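Enoyl-CoA hydratase, EchA12_1 (Mycobacterium marinum M, PDB 3QRE) probably hydrates the double bond of enoyl-CoA thioesters in fatty acid metabolism. Local coordinates at residues 34-39 and 228-233. Residues are numbered along the deposited sequence; the frame is centred on the assembly and turned at random.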
loop_
_atom_site.group_PDB
_atom_site.type_symbol
_atom_site.label_atom_id
_atom_site.label_comp_id
_atom_site.label_asym_id
_atom_site.label_seq_id
_atom_site.Cartn_x
_atom_site.Cartn_y
_atom_site.Cartn_z
ATOM N N GLU A 34 26.441 -0.843 21.795
ATOM C CA GLU A 34 27.534 0.052 21.458
ATOM C C GLU A 34 27.005 1.407 20.981
ATOM O O GLU A 34 26.072 1.470 20.183
ATOM C CB GLU A 34 28.416 -0.603 20.395
ATOM C CG GLU A 34 29.478 0.291 19.789
ATOM C CD GLU A 34 30.201 -0.369 18.615
ATOM O OE1 GLU A 34 30.173 -1.623 18.495
ATOM O OE2 GLU A 34 30.800 0.377 17.806
ATOM N N ALA A 35 27.606 2.484 21.478
ATOM C CA ALA A 35 27.220 3.842 21.084
ATOM C C ALA A 35 28.289 4.526 20.206
ATOM O O ALA A 35 29.461 4.590 20.592
ATOM C CB ALA A 35 26.929 4.666 22.332
ATOM N N THR A 36 27.899 5.033 19.034
ATOM C CA THR A 36 28.836 5.779 18.181
ATOM C C THR A 36 29.018 7.227 18.711
ATOM O O THR A 36 28.192 7.707 19.522
ATOM C CB THR A 36 28.422 5.804 16.670
ATOM O OG1 THR A 36 27.204 6.539 16.500
ATOM C CG2 THR A 36 28.258 4.410 16.116
ATOM N N PRO A 37 30.095 7.922 18.268
ATOM C CA PRO A 37 30.247 9.340 18.636
ATOM C C PRO A 37 29.045 10.166 18.170
ATOM O O PRO A 37 28.622 11.104 18.877
ATOM C CB PRO A 37 31.541 9.779 17.913
ATOM C CG PRO A 37 31.787 8.732 16.848
ATOM C CD PRO A 37 31.223 7.445 17.440
ATOM N N GLY A 38 28.486 9.794 17.009
ATOM C CA GLY A 38 27.321 10.474 16.420
ATOM C C GLY A 38 25.971 10.244 17.091
ATOM O O GLY A 38 24.960 10.774 16.625
ATOM N N GLY A 39 25.941 9.448 18.164
ATOM C CA GLY A 39 24.718 9.238 18.951
ATOM C C GLY A 39 23.774 8.145 18.436
ATOM O O GLY A 39 22.557 8.185 18.675
ATOM N N TYR A 228 22.685 6.520 7.139
ATOM C CA TYR A 228 21.277 6.914 7.216
ATOM C C TYR A 228 20.866 7.360 8.617
ATOM O O TYR A 228 20.247 8.405 8.772
ATOM C CB TYR A 228 20.387 5.770 6.700
ATOM C CG TYR A 228 18.922 6.121 6.648
ATOM C CD1 TYR A 228 18.409 6.869 5.605
ATOM C CD2 TYR A 228 18.056 5.710 7.662
ATOM C CE1 TYR A 228 17.075 7.198 5.562
ATOM C CE2 TYR A 228 16.731 6.019 7.627
ATOM C CZ TYR A 228 16.236 6.768 6.580
ATOM O OH TYR A 228 14.899 7.087 6.562
ATOM N N ALA A 229 21.250 6.579 9.628
ATOM C CA ALA A 229 20.943 6.882 11.044
ATOM C C ALA A 229 21.554 8.193 11.580
ATOM O O ALA A 229 20.880 8.959 12.276
ATOM C CB ALA A 229 21.316 5.722 11.932
ATOM N N GLU A 230 22.821 8.448 11.282
ATOM C CA GLU A 230 23.422 9.739 11.633
ATOM C C GLU A 230 22.888 10.873 10.756
ATOM O O GLU A 230 22.761 12.001 11.226
ATOM C CB GLU A 230 24.959 9.663 11.628
ATOM C CG GLU A 230 25.540 9.322 13.031
ATOM C CD GLU A 230 26.926 8.692 12.975
ATOM O OE1 GLU A 230 27.129 7.591 13.572
ATOM O OE2 GLU A 230 27.815 9.313 12.330
ATOM N N ASP A 231 22.559 10.562 9.499
ATOM C CA ASP A 231 21.859 11.505 8.620
ATOM C C ASP A 231 20.565 12.012 9.262
ATOM O O ASP A 231 20.383 13.229 9.369
ATOM C CB ASP A 231 21.558 10.896 7.241
ATOM C CG ASP A 231 22.671 11.142 6.220
ATOM O OD1 ASP A 231 23.840 11.437 6.600
ATOM O OD2 ASP A 231 22.374 11.038 5.010
ATOM N N ILE A 232 19.684 11.103 9.711
ATOM C CA ILE A 232 18.427 11.532 10.344
ATOM C C ILE A 232 18.643 12.211 11.697
ATOM O O ILE A 232 17.909 13.142 12.060
ATOM C CB ILE A 232 17.308 10.404 10.392
ATOM C CG1 ILE A 232 17.456 9.494 11.601
ATOM C CG2 ILE A 232 17.273 9.587 9.089
ATOM C CD1 ILE A 232 16.469 8.337 11.584
ATOM N N ALA A 233 19.666 11.765 12.421
ATOM C CA ALA A 233 20.045 12.379 13.681
ATOM C C ALA A 233 20.456 13.843 13.497
ATOM O O ALA A 233 20.162 14.692 14.351
ATOM C CB ALA A 233 21.157 11.598 14.347
#
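Glu230 reaches out from helix 221-235 to the hairpin turn that joins strand 31-35 to strand 40-45, and its carboxylate meets Thr36 and Gly38 there. Beyond CG the glutamate chain is extended (chi2 156°), which carries the acid from the helix across to the turn. OE1 takes a hydrogen bond from Thr36 OG1, at 3.1 Å. The hydroxyl meets it from above the carboxylate plane, 38° out of it, and the two side chains approach from opposite directions. Thr36 places OG1 between its own backbone N and carbonyl carbon (chi1 66°), where the same oxygen also pairs with Val40 N just past the turn. A hydroxyl suits this place because it can give a proton to the carboxylate while accepting one from the amide.

Thr36 to Gly39 form a type I beta turn, closed by the bond from Gly39 N to Thr36 O at 3.2 Å; the positive phi of Gly39, 85°, is one that glycine adopts readily. The glutamate chain runs alongside Gly38, whose CA is 3.9 Å from Glu230 CD and 4.0 Å from Glu230 CG. Having no side chain, Gly38 lets the glutamate pass this close to its backbone.

The contact ties the edge hairpin of the larger mixed sheet of the crotonase-like fold, in which 31-35 is the outermost strand within this chain, to a helix packed on that sheet, where Ala229 rests on Val40 and Val79. Since the donor is a neutral hydroxyl, itself also bonded to Val40 N, the link to the carboxylate is a single directional hydrogen bond and not a salt bridge.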